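Local coordinates for vacuolar protein sorting-associated protein IST1 (Saccharomyces cerevisiae, PDB 3GGY) that helps regulate the recruitment of the ATPase VPS4 to ESCRT-III during a late step of cargo sorting into multivesicular bodies, at residues E28-I33 against E68-L73; Y55-L60 against K174-T179; L112-L117 against K154-C159. All coordinates share one frame; numbering follows the deposited sequence.

Contact 1: E28-I33 against E68-L73; sequences EKQQAI and ELLEIL
The long helical hairpin of the ESCRT-III-like N-terminal domain of IST1 is bridged here by Gln30 on Leu70 and Gln31 facing Glu71. Helices 8-46 and 50-82 form its two arms and run antiparallel. The arms stand well apart at this level: the CA atoms of Gln30 and Leu70 are 9.8 Å from each other. Side chains therefore do the bridging. Leu70 is the inner, apolar half. Its CD1 methyl reaches the end of Gln30, with Leu70 CD1 3.5 Å from Gln30 OE1. The same methyl lies 3.6 Å from Gln30 NE2, so it meets both ends of the amide almost equally. The two side chains cross at about a right angle. Gln30 has CG beside the backbone N (chi1 -72°) and an extended chain beyond it, which carries the amide across to the other arm. The polar duty of this amide lies outside the pair: Gln30 NE2 is hydrogen-bonded to Glu121. Leu70 finds its apolar partners in Leu23 and Ala26 of helix 8-46 and in Val119. The outer half is polar. Gln31 NE2 and Glu71 OE2 are 4.0 Å apart, too far for a direct bond. A water fills in between them. It accepts weakly from Gln31 NE2 at 3.4 Å and donates weakly to Glu71 OE2 at 3.3 Å. The amide and carboxylate planes stand 84° apart. The contact thus grades from a buried methyl laid against a polar amide to a hydrated amide and carboxylate on the outside. Between residues 28-33 and 68-73 the polar link is one weakly held water, and the solvent-facing side is probably held only loosely through it.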
ATOM      1  N   GLU A  28       2.295   5.010  10.340  1.00 17.57           N
ATOM      2  CA  GLU A  28       2.745   5.127  11.723  1.00 20.03           C
ATOM      3  C   GLU A  28       2.043   4.096  12.594  1.00 18.82           C
ATOM      4  O   GLU A  28       2.689   3.310  13.297  1.00 21.07           O
ATOM      5  CB  GLU A  28       2.449   6.540  12.235  1.00 23.10           C
ATOM      6  CG  GLU A  28       2.574   6.709  13.742  1.00 31.36           C
ATOM      7  CD  GLU A  28       2.197   8.106  14.211  1.00 35.09           C
ATOM      8  OE1 GLU A  28       2.153   8.327  15.440  1.00 38.49           O
ATOM      9  OE2 GLU A  28       1.947   8.980  13.352  1.00 37.31           O
ATOM     10  N   LYS A  29       0.717   4.101  12.532  1.00 17.48           N
ATOM     11  CA  LYS A  29      -0.103   3.185  13.311  1.00 17.12           C
ATOM     12  C   LYS A  29       0.175   1.728  12.985  1.00 16.09           C
ATOM     13  O   LYS A  29       0.388   0.910  13.878  1.00 16.44           O
ATOM     14  CB  LYS A  29      -1.582   3.478  13.065  1.00 19.21           C
ATOM     15  CG  LYS A  29      -2.535   2.569  13.828  1.00 24.49           C
ATOM     16  CD  LYS A  29      -3.982   2.970  13.591  1.00 29.18           C
ATOM     17  CE  LYS A  29      -4.930   2.124  14.428  1.00 30.08           C
ATOM     18  NZ  LYS A  29      -6.352   2.505  14.201  1.00 35.39           N
ATOM     19  N   GLN A  30       0.174   1.400  11.699  1.00 13.02           N
ATOM     20  CA  GLN A  30       0.404   0.025  11.296  1.00 11.94           C
ATOM     21  C   GLN A  30       1.810  -0.488  11.598  1.00 11.54           C
ATOM     22  O   GLN A  30       1.994  -1.682  11.837  1.00 12.06           O
ATOM     23  CB  GLN A  30       0.059  -0.135   9.815  1.00 12.25           C
ATOM     24  CG  GLN A  30      -1.452  -0.071   9.581  1.00 11.48           C
ATOM     25  CD  GLN A  30      -1.827  -0.127   8.119  1.00 12.83           C
ATOM     26  OE1 GLN A  30      -1.207  -0.844   7.334  1.00 12.87           O
ATOM     27  NE2 GLN A  30      -2.865   0.619   7.748  1.00 12.93           N
ATOM     28  N   GLN A  31       2.796   0.402  11.585  1.00 14.04           N
ATOM     29  CA  GLN A  31       4.165   0.001  11.885  1.00 15.53           C
ATOM     30  C   GLN A  31       4.252  -0.343  13.366  1.00 18.25           C
ATOM     31  O   GLN A  31       4.864  -1.339  13.746  1.00 17.76           O
ATOM     32  CB  GLN A  31       5.143   1.128  11.545  1.00 18.13           C
ATOM     33  CG  GLN A  31       5.307   1.360  10.050  1.00 22.49           C
ATOM     34  CD  GLN A  31       6.242   2.509   9.730  1.00 27.26           C
ATOM     35  OE1 GLN A  31       6.023   3.644  10.156  1.00 26.70           O
ATOM     36  NE2 GLN A  31       7.295   2.218   8.971  1.00 29.74           N
ATOM     37  N   ALA A  32       3.623   0.479  14.198  1.00 17.08           N
ATOM     38  CA  ALA A  32       3.627   0.240  15.637  1.00 19.03           C
ATOM     39  C   ALA A  32       2.939  -1.086  15.949  1.00 17.73           C
ATOM     40  O   ALA A  32       3.402  -1.856  16.794  1.00 19.44           O
ATOM     41  CB  ALA A  32       2.924   1.384  16.357  1.00 17.66           C
ATOM     42  N   ILE A  33       1.835  -1.356  15.257  1.00 17.31           N
ATOM     43  CA  ILE A  33       1.084  -2.592  15.456  1.00 16.39           C
ATOM     44  C   ILE A  33       1.903  -3.799  14.995  1.00 16.24           C
ATOM     45  O   ILE A  33       1.884  -4.857  15.631  1.00 16.10           O
ATOM     46  CB  ILE A  33      -0.263  -2.532  14.697  1.00 18.38           C
ATOM     47  CG1 ILE A  33      -1.151  -1.460  15.337  1.00 20.21           C
ATOM     48  CG2 ILE A  33      -0.952  -3.888  14.712  1.00 17.13           C
ATOM     49  CD1 ILE A  33      -2.469  -1.235  14.624  1.00 20.11           C
ATOM     50  N   GLU A  68       4.410  -1.294   3.069  1.00  9.49           N
ATOM     51  CA  GLU A  68       5.232  -0.887   1.935  1.00 10.25           C
ATOM     52  C   GLU A  68       4.333  -0.239   0.878  1.00 10.07           C
ATOM     53  O   GLU A  68       4.717   0.739   0.239  1.00  9.82           O
ATOM     54  CB  GLU A  68       5.942  -2.094   1.329  1.00 13.35           C
ATOM     55  CG  GLU A  68       6.869  -2.802   2.300  1.00 16.63           C
ATOM     56  CD  GLU A  68       7.623  -3.950   1.657  1.00 22.31           C
ATOM     57  OE1 GLU A  68       6.980  -4.784   0.982  1.00 25.46           O
ATOM     58  OE2 GLU A  68       8.858  -4.021   1.834  1.00 26.56           O
ATOM     59  N   LEU A  69       3.139  -0.795   0.688  1.00  8.82           N
ATOM     60  CA  LEU A  69       2.205  -0.232  -0.287  1.00  7.58           C
ATOM     61  C   LEU A  69       1.882   1.200   0.111  1.00  8.36           C
ATOM     62  O   LEU A  69       1.925   2.108  -0.716  1.00  7.96           O
ATOM     63  CB  LEU A  69       0.905  -1.053  -0.342  1.00  8.39           C
ATOM     64  CG  LEU A  69      -0.277  -0.485  -1.145  1.00  6.95           C
ATOM     65  CD1 LEU A  69       0.083  -0.385  -2.622  1.00 10.63           C
ATOM     66  CD2 LEU A  69      -1.509  -1.389  -0.954  1.00  8.63           C
ATOM     67  N   LEU A  70       1.559   1.402   1.385  1.00  7.08           N
ATOM     68  CA  LEU A  70       1.231   2.738   1.880  1.00  9.01           C
ATOM     69  C   LEU A  70       2.373   3.726   1.659  1.00  7.91           C
ATOM     70  O   LEU A  70       2.131   4.887   1.342  1.00  8.59           O
ATOM     71  CB  LEU A  70       0.879   2.687   3.371  1.00  8.91           C
ATOM     72  CG  LEU A  70      -0.327   1.827   3.754  1.00 12.64           C
ATOM     73  CD1 LEU A  70      -0.577   1.940   5.262  1.00 13.46           C
ATOM     74  CD2 LEU A  70      -1.555   2.288   2.986  1.00 15.50           C
ATOM     75  N   GLU A  71       3.612   3.271   1.826  1.00  9.80           N
ATOM     76  CA  GLU A  71       4.765   4.147   1.630  1.00  8.49           C
ATOM     77  C   GLU A  71       4.848   4.594   0.174  1.00  9.71           C
ATOM     78  O   GLU A  71       5.113   5.762  -0.116  1.00 11.66           O
ATOM     79  CB  GLU A  71       6.052   3.422   2.025  1.00 12.01           C
ATOM     80  CG  GLU A  71       6.041   2.929   3.467  1.00 15.05           C
ATOM     81  CD  GLU A  71       7.278   2.131   3.837  1.00 19.55           C
ATOM     82  OE1 GLU A  71       7.782   1.379   2.976  1.00 21.34           O
ATOM     83  OE2 GLU A  71       7.735   2.246   4.996  1.00 21.36           O
ATOM     84  N   ILE A  72       4.611   3.663  -0.740  1.00  9.11           N
ATOM     85  CA  ILE A  72       4.660   3.979  -2.159  1.00  9.42           C
ATOM     86  C   ILE A  72       3.514   4.925  -2.537  1.00  8.76           C
ATOM     87  O   ILE A  72       3.705   5.893  -3.279  1.00  8.32           O
ATOM     88  CB  ILE A  72       4.571   2.691  -3.007  1.00 10.21           C
ATOM     89  CG1 ILE A  72       5.745   1.770  -2.670  1.00 12.14           C
ATOM     90  CG2 ILE A  72       4.556   3.046  -4.491  1.00 10.55           C
ATOM     91  CD1 ILE A  72       5.596   0.352  -3.193  1.00 11.91           C
ATOM     92  N   LEU A  73       2.320   4.660  -2.020  1.00  8.36           N
ATOM     93  CA  LEU A  73       1.184   5.512  -2.342  1.00  8.10           C
ATOM     94  C   LEU A  73       1.404   6.936  -1.835  1.00  9.74           C
ATOM     95  O   LEU A  73       0.982   7.904  -2.475  1.00  9.71           O
ATOM     96  CB  LEU A  73      -0.107   4.926  -1.756  1.00  8.55           C
ATOM     97  CG  LEU A  73      -0.521   3.557  -2.310  1.00  7.69           C
ATOM     98  CD1 LEU A  73      -1.821   3.125  -1.627  1.00  7.85           C
ATOM     99  CD2 LEU A  73      -0.701   3.626  -3.834  1.00  9.21           C
TER
HETATM  100  O   HOH W   1       7.567   4.925   6.943  1.00 32.49           O

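Contact 2: Y55-L60 against K174-T179; sequences YRVETL and KEIAKT
Tyr55 O accepts two bonds from Thr59, on the arm that sends Val57 and Leu60 to Ile176. In the ESCRT-III-like helical fold this arm, helix 50-82, is the second of the long hairpin. Helix 166-179 packs against it near the turn that joins helices 8-46 and 50-82. Thr59 N reaches Tyr55 O at 3.2 Å as an ordinary helix bond. Thr59 OG1 adds a second bond to Tyr55 O at 3.3 Å. It arrives at a C=O...donor angle of 144°, tilted 30° from the carbonyl plane, and the two donors come from opposite faces of that plane. This double grip lies away from the contact proper. The contact itself is apolar and buried, and Ile176 carries it. Its CG1 stands beside the backbone N (chi1 -70°) with CD1 extended beyond, so CD1 is the atom that crosses to the hairpin. Val57 CG2 meets Ile176 CD1 at 4.3 Å, a loose touch. Leu60 sits about one helical turn further on. Val57 also packs on Val169, Tyr172 and Leu173, while Arg38 and Val41 of helix 8-46 border Ile176. Three helices therefore share this small core. Leu60 and Ile176 reach toward each other tip to tip, and their methyls, Leu60 CD2 and Ile176 CD1, meet at 4.0 Å.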
ATOM      1  N   TYR A  55       0.725 -18.961  12.009  1.00 15.76           N
ATOM      2  CA  TYR A  55      -0.404 -18.190  11.497  1.00 16.40           C
ATOM      3  C   TYR A  55      -0.169 -16.698  11.693  1.00 14.75           C
ATOM      4  O   TYR A  55      -0.460 -15.891  10.807  1.00 14.62           O
ATOM      5  CB  TYR A  55      -1.692 -18.590  12.222  1.00 19.84           C
ATOM      6  CG  TYR A  55      -2.238 -19.952  11.851  1.00 26.23           C
ATOM      7  CD1 TYR A  55      -3.062 -20.654  12.733  1.00 28.88           C
ATOM      8  CD2 TYR A  55      -1.968 -20.523  10.608  1.00 28.01           C
ATOM      9  CE1 TYR A  55      -3.603 -21.892  12.386  1.00 30.43           C
ATOM     10  CE2 TYR A  55      -2.506 -21.759  10.250  1.00 30.64           C
ATOM     11  CZ  TYR A  55      -3.322 -22.435  11.144  1.00 31.09           C
ATOM     12  OH  TYR A  55      -3.872 -23.646  10.793  1.00 32.97           O
ATOM     13  N   ARG A  56       0.364 -16.337  12.855  1.00 13.02           N
ATOM     14  CA  ARG A  56       0.603 -14.937  13.177  1.00 13.25           C
ATOM     15  C   ARG A  56       1.663 -14.335  12.268  1.00 12.68           C
ATOM     16  O   ARG A  56       1.576 -13.165  11.883  1.00 11.39           O
ATOM     17  CB  ARG A  56       1.030 -14.795  14.636  1.00 16.63           C
ATOM     18  CG  ARG A  56       0.819 -13.404  15.191  1.00 22.88           C
ATOM     19  CD  ARG A  56      -0.672 -13.101  15.292  1.00 26.34           C
ATOM     20  NE  ARG A  56      -1.111 -12.996  16.679  1.00 31.74           N
ATOM     21  CZ  ARG A  56      -0.876 -11.945  17.455  1.00 32.27           C
ATOM     22  NH1 ARG A  56      -0.208 -10.905  16.977  1.00 34.61           N
ATOM     23  NH2 ARG A  56      -1.308 -11.936  18.708  1.00 35.99           N
ATOM     24  N   VAL A  57       2.672 -15.133  11.931  1.00 11.40           N
ATOM     25  CA  VAL A  57       3.728 -14.658  11.049  1.00 11.25           C
ATOM     26  C   VAL A  57       3.178 -14.441   9.641  1.00 12.24           C
ATOM     27  O   VAL A  57       3.519 -13.465   8.974  1.00 11.59           O
ATOM     28  CB  VAL A  57       4.905 -15.655  11.020  1.00 10.48           C
ATOM     29  CG1 VAL A  57       5.865 -15.321   9.891  1.00 12.08           C
ATOM     30  CG2 VAL A  57       5.628 -15.600  12.357  1.00 12.24           C
ATOM     31  N   GLU A  58       2.316 -15.342   9.185  1.00 12.97           N
ATOM     32  CA  GLU A  58       1.734 -15.182   7.858  1.00 13.95           C
ATOM     33  C   GLU A  58       1.004 -13.843   7.770  1.00 13.89           C
ATOM     34  O   GLU A  58       1.101 -13.139   6.768  1.00 14.51           O
ATOM     35  CB  GLU A  58       0.776 -16.337   7.564  1.00 16.58           C
ATOM     36  CG  GLU A  58       1.470 -17.693   7.602  1.00 22.49           C
ATOM     37  CD  GLU A  58       0.545 -18.844   7.273  1.00 28.23           C
ATOM     38  OE1 GLU A  58      -0.496 -18.985   7.950  1.00 30.31           O
ATOM     39  OE2 GLU A  58       0.867 -19.613   6.338  1.00 33.42           O
ATOM     40  N   THR A  59       0.288 -13.490   8.832  1.00 13.13           N
ATOM     41  CA  THR A  59      -0.451 -12.235   8.878  1.00 13.28           C
ATOM     42  C   THR A  59       0.526 -11.063   8.910  1.00 12.49           C
ATOM     43  O   THR A  59       0.331 -10.058   8.226  1.00 13.16           O
ATOM     44  CB  THR A  59      -1.352 -12.185  10.128  1.00 14.45           C
ATOM     45  OG1 THR A  59      -2.284 -13.272  10.084  1.00 17.47           O
ATOM     46  CG2 THR A  59      -2.118 -10.872  10.188  1.00 14.94           C
ATOM     47  N   LEU A  60       1.581 -11.201   9.704  1.00  9.27           N
ATOM     48  CA  LEU A  60       2.595 -10.156   9.822  1.00 10.08           C
ATOM     49  C   LEU A  60       3.255  -9.872   8.471  1.00  9.02           C
ATOM     50  O   LEU A  60       3.530  -8.721   8.125  1.00 11.93           O
ATOM     51  CB  LEU A  60       3.655 -10.586  10.843  1.00 11.92           C
ATOM     52  CG  LEU A  60       4.895  -9.705  11.020  1.00 13.53           C
ATOM     53  CD1 LEU A  60       4.489  -8.280  11.377  1.00 15.10           C
ATOM     54  CD2 LEU A  60       5.776 -10.301  12.112  1.00 14.72           C
ATOM     55  N   LYS A 174      13.017 -16.611  12.443  1.00 13.78           N
ATOM     56  CA  LYS A 174      14.406 -16.465  12.856  1.00 14.16           C
ATOM     57  C   LYS A 174      14.754 -15.018  13.198  1.00 14.33           C
ATOM     58  O   LYS A 174      15.496 -14.758  14.148  1.00 14.24           O
ATOM     59  CB  LYS A 174      15.343 -16.975  11.756  1.00 15.14           C
ATOM     60  CG  LYS A 174      15.216 -18.464  11.486  1.00 17.27           C
ATOM     61  CD  LYS A 174      16.168 -18.909  10.392  1.00 18.84           C
ATOM     62  CE  LYS A 174      15.989 -20.385  10.075  1.00 19.96           C
ATOM     63  NZ  LYS A 174      16.913 -20.832   8.990  1.00 22.20           N
ATOM     64  N   GLU A 175      14.221 -14.065  12.438  1.00 14.08           N
ATOM     65  CA  GLU A 175      14.523 -12.667  12.718  1.00 13.89           C
ATOM     66  C   GLU A 175      13.802 -12.213  13.989  1.00 12.99           C
ATOM     67  O   GLU A 175      14.331 -11.416  14.760  1.00 13.41           O
ATOM     68  CB  GLU A 175      14.166 -11.792  11.509  1.00 15.04           C
ATOM     69  CG  GLU A 175      14.865 -12.273  10.235  1.00 14.91           C
ATOM     70  CD  GLU A 175      14.728 -11.328   9.054  1.00 18.20           C
ATOM     71  OE1 GLU A 175      13.684 -10.655   8.934  1.00 17.66           O
ATOM     72  OE2 GLU A 175      15.668 -11.280   8.232  1.00 15.72           O
ATOM     73  N   ILE A 176      12.608 -12.739  14.231  1.00 12.49           N
ATOM     74  CA  ILE A 176      11.885 -12.378  15.447  1.00 12.02           C
ATOM     75  C   ILE A 176      12.627 -12.992  16.640  1.00 13.35           C
ATOM     76  O   ILE A 176      12.709 -12.387  17.707  1.00 12.84           O
ATOM     77  CB  ILE A 176      10.431 -12.902  15.414  1.00 14.19           C
ATOM     78  CG1 ILE A 176       9.631 -12.117  14.372  1.00 12.97           C
ATOM     79  CG2 ILE A 176       9.774 -12.753  16.789  1.00 12.24           C
ATOM     80  CD1 ILE A 176       8.244 -12.680  14.115  1.00 11.81           C
ATOM     81  N   ALA A 177      13.176 -14.189  16.451  1.00 13.79           N
ATOM     82  CA  ALA A 177      13.911 -14.842  17.532  1.00 13.58           C
ATOM     83  C   ALA A 177      15.153 -14.031  17.897  1.00 15.30           C
ATOM     84  O   ALA A 177      15.525 -13.953  19.067  1.00 16.78           O
ATOM     85  CB  ALA A 177      14.298 -16.253  17.126  1.00 14.56           C
ATOM     86  N   LYS A 178      15.797 -13.426  16.904  1.00 14.40           N
ATOM     87  CA  LYS A 178      16.982 -12.626  17.192  1.00 14.73           C
ATOM     88  C   LYS A 178      16.595 -11.367  17.954  1.00 14.75           C
ATOM     89  O   LYS A 178      17.207 -11.027  18.966  1.00 16.14           O
ATOM     90  CB  LYS A 178      17.716 -12.229  15.912  1.00 14.74           C
ATOM     91  CG  LYS A 178      19.004 -11.455  16.210  1.00 14.28           C
ATOM     92  CD  LYS A 178      19.815 -11.158  14.976  1.00 14.98           C
ATOM     93  CE  LYS A 178      21.121 -10.479  15.354  1.00 19.06           C
ATOM     94  NZ  LYS A 178      21.961 -10.209  14.163  1.00 19.75           N
ATOM     95  N   THR A 179      15.563 -10.683  17.473  1.00 14.02           N
ATOM     96  CA  THR A 179      15.109  -9.461  18.117  1.00 14.76           C
ATOM     97  C   THR A 179      14.753  -9.647  19.586  1.00 15.28           C
ATOM     98  O   THR A 179      15.118  -8.825  20.430  1.00 16.73           O
ATOM     99  CB  THR A 179      13.870  -8.873  17.397  1.00 14.51           C
ATOM    100  OG1 THR A 179      14.231  -8.501  16.063  1.00 17.02           O
ATOM    101  CG2 THR A 179      13.351  -7.644  18.131  1.00 13.46           C
TER

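Contact 3: L112-L117 against K154-C159; sequences LIYAIL and KIIKKC
Tyr114 reaches from helix 105-115 to Ile155, Ile156 and Cys159 of the short helix 153-159. Both helices belong to the ESCRT-III-like helical domain. The CB of Tyr114 points toward the short helix. With CG anti to the backbone N (chi1 -177°), the ring then reaches across the flank of that helix. Tyr114 CD2 touches the Ile155 CG2 methyl at 4.0 Å, where the two side chains slide past each other in opposite directions. The next atom, Tyr114 CE2, meets Cys159 SG at 3.8 Å. This is a sulfur-aromatic contact at the ring edge: Cys159 SG lies 5.0 Å from the centroid of the Tyr114 ring and 76° off its normal. Tyr114 CE2 also comes within 4.2 Å of Ile156 CA, here at an oblique angle. At the tip, Tyr114 OH has the Ile156 CG2 methyl 4.3 Å away and a water in the ring plane. Phe118 and Val144 add to the surroundings of the ring, and His148 touches both Tyr114 and Ile156. An alanine in place of Tyr114 would remove the ring and hydroxyl, and is likely to open a gap beside Ile155 and Cys159 and leave the water without one of its mates. That water is 2.7 Å from Tyr114 OH and donates to the backbone carbonyl Ile156 O at 2.6 Å.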
ATOM      1  N   LEU A 112      -3.033   5.116  -7.456  1.00  7.08           N
ATOM      2  CA  LEU A 112      -3.868   5.572  -6.350  1.00  8.30           C
ATOM      3  C   LEU A 112      -5.320   5.152  -6.532  1.00  7.21           C
ATOM      4  O   LEU A 112      -5.987   4.762  -5.576  1.00  8.01           O
ATOM      5  CB  LEU A 112      -3.753   7.088  -6.216  1.00  9.46           C
ATOM      6  CG  LEU A 112      -2.392   7.507  -5.655  1.00  9.34           C
ATOM      7  CD1 LEU A 112      -2.188   9.006  -5.850  1.00 10.19           C
ATOM      8  CD2 LEU A 112      -2.312   7.140  -4.179  1.00 10.45           C
ATOM      9  N   ILE A 113      -5.808   5.214  -7.763  1.00  8.33           N
ATOM     10  CA  ILE A 113      -7.183   4.812  -8.030  1.00  8.49           C
ATOM     11  C   ILE A 113      -7.327   3.299  -7.847  1.00  8.27           C
ATOM     12  O   ILE A 113      -8.303   2.824  -7.262  1.00  8.05           O
ATOM     13  CB  ILE A 113      -7.596   5.231  -9.456  1.00  8.69           C
ATOM     14  CG1 ILE A 113      -7.726   6.756  -9.499  1.00 10.11           C
ATOM     15  CG2 ILE A 113      -8.910   4.563  -9.855  1.00  9.73           C
ATOM     16  CD1 ILE A 113      -7.966   7.326 -10.891  1.00 10.80           C
ATOM     17  N   TYR A 114      -6.346   2.546  -8.337  1.00  7.05           N
ATOM     18  CA  TYR A 114      -6.362   1.097  -8.203  1.00  6.22           C
ATOM     19  C   TYR A 114      -6.330   0.684  -6.738  1.00  8.47           C
ATOM     20  O   TYR A 114      -6.932  -0.320  -6.349  1.00  8.15           O
ATOM     21  CB  TYR A 114      -5.147   0.481  -8.912  1.00  8.90           C
ATOM     22  CG  TYR A 114      -5.145  -1.025  -8.860  1.00  6.59           C
ATOM     23  CD1 TYR A 114      -5.948  -1.767  -9.721  1.00  8.96           C
ATOM     24  CD2 TYR A 114      -4.397  -1.711  -7.905  1.00  7.42           C
ATOM     25  CE1 TYR A 114      -6.015  -3.154  -9.631  1.00  8.71           C
ATOM     26  CE2 TYR A 114      -4.456  -3.101  -7.809  1.00  9.14           C
ATOM     27  CZ  TYR A 114      -5.269  -3.814  -8.674  1.00 10.54           C
ATOM     28  OH  TYR A 114      -5.341  -5.185  -8.584  1.00 11.85           O
ATOM     29  N   ALA A 115      -5.634   1.474  -5.927  1.00  7.69           N
ATOM     30  CA  ALA A 115      -5.479   1.176  -4.506  1.00  8.52           C
ATOM     31  C   ALA A 115      -6.708   1.374  -3.631  1.00  9.00           C
ATOM     32  O   ALA A 115      -6.768   0.821  -2.533  1.00  8.76           O
ATOM     33  CB  ALA A 115      -4.323   1.990  -3.942  1.00  8.61           C
ATOM     34  N   ILE A 116      -7.679   2.157  -4.100  1.00  8.77           N
ATOM     35  CA  ILE A 116      -8.884   2.435  -3.313  1.00  9.17           C
ATOM     36  C   ILE A 116      -9.492   1.196  -2.663  1.00  9.00           C
ATOM     37  O   ILE A 116      -9.748   1.160  -1.457  1.00 10.09           O
ATOM     38  CB  ILE A 116      -9.965   3.118  -4.181  1.00 11.54           C
ATOM     39  CG1 ILE A 116      -9.473   4.500  -4.613  1.00 10.91           C
ATOM     40  CG2 ILE A 116     -11.287   3.224  -3.407  1.00 12.74           C
ATOM     41  CD1 ILE A 116     -10.277   5.114  -5.758  1.00 13.16           C
ATOM     42  N   LEU A 117      -9.728   0.181  -3.479  1.00  9.24           N
ATOM     43  CA  LEU A 117     -10.320  -1.064  -3.022  1.00  9.60           C
ATOM     44  C   LEU A 117      -9.502  -1.761  -1.936  1.00  9.72           C
ATOM     45  O   LEU A 117     -10.053  -2.405  -1.042  1.00 11.76           O
ATOM     46  CB  LEU A 117     -10.477  -2.000  -4.224  1.00 10.78           C
ATOM     47  CG  LEU A 117     -11.016  -3.406  -3.989  1.00 15.19           C
ATOM     48  CD1 LEU A 117     -12.448  -3.340  -3.481  1.00 17.71           C
ATOM     49  CD2 LEU A 117     -10.953  -4.188  -5.292  1.00 17.13           C
ATOM     50  N   LYS A 154       4.374  -3.750  -9.340  1.00 19.40           N
ATOM     51  CA  LYS A 154       4.683  -3.673  -7.910  1.00 18.78           C
ATOM     52  C   LYS A 154       3.430  -3.365  -7.090  1.00 18.64           C
ATOM     53  O   LYS A 154       3.212  -3.948  -6.027  1.00 18.29           O
ATOM     54  CB  LYS A 154       5.759  -2.610  -7.642  1.00 22.07           C
ATOM     55  CG  LYS A 154       5.342  -1.175  -7.932  1.00 25.36           C
ATOM     56  CD  LYS A 154       6.417  -0.195  -7.468  1.00 28.25           C
ATOM     57  CE  LYS A 154       5.999   1.257  -7.679  1.00 27.29           C
ATOM     58  NZ  LYS A 154       7.074   2.199  -7.229  1.00 30.32           N
ATOM     59  N   ILE A 155       2.605  -2.454  -7.594  1.00 15.61           N
ATOM     60  CA  ILE A 155       1.368  -2.084  -6.909  1.00 12.73           C
ATOM     61  C   ILE A 155       0.367  -3.246  -6.937  1.00 13.18           C
ATOM     62  O   ILE A 155      -0.283  -3.549  -5.941  1.00 12.18           O
ATOM     63  CB  ILE A 155       0.727  -0.836  -7.565  1.00 12.01           C
ATOM     64  CG1 ILE A 155       1.608   0.396  -7.322  1.00 13.37           C
ATOM     65  CG2 ILE A 155      -0.680  -0.618  -7.020  1.00 11.26           C
ATOM     66  CD1 ILE A 155       1.712   0.820  -5.859  1.00 14.25           C
ATOM     67  N   ILE A 156       0.246  -3.906  -8.080  1.00 12.77           N
ATOM     68  CA  ILE A 156      -0.684  -5.023  -8.171  1.00 12.53           C
ATOM     69  C   ILE A 156      -0.286  -6.134  -7.189  1.00 13.55           C
ATOM     70  O   ILE A 156      -1.138  -6.749  -6.552  1.00 14.88           O
ATOM     71  CB  ILE A 156      -0.717  -5.584  -9.602  1.00 14.48           C
ATOM     72  CG1 ILE A 156      -1.298  -4.530 -10.548  1.00 18.64           C
ATOM     73  CG2 ILE A 156      -1.545  -6.864  -9.644  1.00 15.90           C
ATOM     74  CD1 ILE A 156      -1.218  -4.894 -12.009  1.00 18.74           C
ATOM     75  N   LYS A 157       1.015  -6.358  -7.053  1.00 14.19           N
ATOM     76  CA  LYS A 157       1.536  -7.395  -6.169  1.00 15.88           C
ATOM     77  C   LYS A 157       1.390  -7.077  -4.688  1.00 14.85           C
ATOM     78  O   LYS A 157       1.162  -7.969  -3.877  1.00 15.77           O
ATOM     79  CB  LYS A 157       3.011  -7.655  -6.487  1.00 19.11           C
ATOM     80  CG  LYS A 157       3.259  -8.143  -7.909  1.00 25.63           C
ATOM     81  CD  LYS A 157       2.553  -9.464  -8.180  1.00 30.70           C
ATOM     82  CE  LYS A 157       3.061 -10.572  -7.266  1.00 32.96           C
ATOM     83  NZ  LYS A 157       2.353 -11.860  -7.508  1.00 36.93           N
ATOM     84  N   LYS A 158       1.527  -5.808  -4.330  1.00 13.92           N
ATOM     85  CA  LYS A 158       1.399  -5.437  -2.934  1.00 14.05           C
ATOM     86  C   LYS A 158      -0.064  -5.360  -2.520  1.00 14.18           C
ATOM     87  O   LYS A 158      -0.379  -5.467  -1.339  1.00 16.69           O
ATOM     88  CB  LYS A 158       2.115  -4.112  -2.672  1.00 13.36           C
ATOM     89  CG  LYS A 158       3.609  -4.190  -2.963  1.00 17.68           C
ATOM     90  CD  LYS A 158       4.374  -3.038  -2.342  1.00 20.08           C
ATOM     91  CE  LYS A 158       5.863  -3.179  -2.610  1.00 21.88           C
ATOM     92  NZ  LYS A 158       6.409  -4.467  -2.095  1.00 25.70           N
ATOM     93  N   CYS A 159      -0.961  -5.180  -3.487  1.00 13.74           N
ATOM     94  CA  CYS A 159      -2.384  -5.134  -3.171  1.00 14.30           C
ATOM     95  C   CYS A 159      -2.880  -6.563  -3.014  1.00 14.46           C
ATOM     96  O   CYS A 159      -3.758  -6.843  -2.201  1.00 16.47           O
ATOM     97  CB  CYS A 159      -3.175  -4.446  -4.284  1.00 13.10           C
ATOM     98  SG  CYS A 159      -3.037  -2.655  -4.276  1.00 12.54           S
TER
HETATM   99  O   HOH W   2      -3.713  -6.658  -7.013  1.00 16.22           O

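From the N terminus, helix 8-46 leads into helix 50-82, and contact 1 closes the hairpin between them. Contact 2 opens inside that loop, at 55-60, and closes only at 174-179, so contacts 1 and 2 cross and share helix 50-82. Contact 3 follows contact 1 in series and is nested inside the loop closed by contact 2. It ties helix 105-115 to helix 153-159. Contacts 1 and 3 adjoin: Glu68 OE1 and Lys158 NZ form a salt bridge, and Leu73 packs on Ala115. Contact 2 lies apart, its centre about 25 Å from that of contact 3, and brings helix 166-179 back to the hairpin.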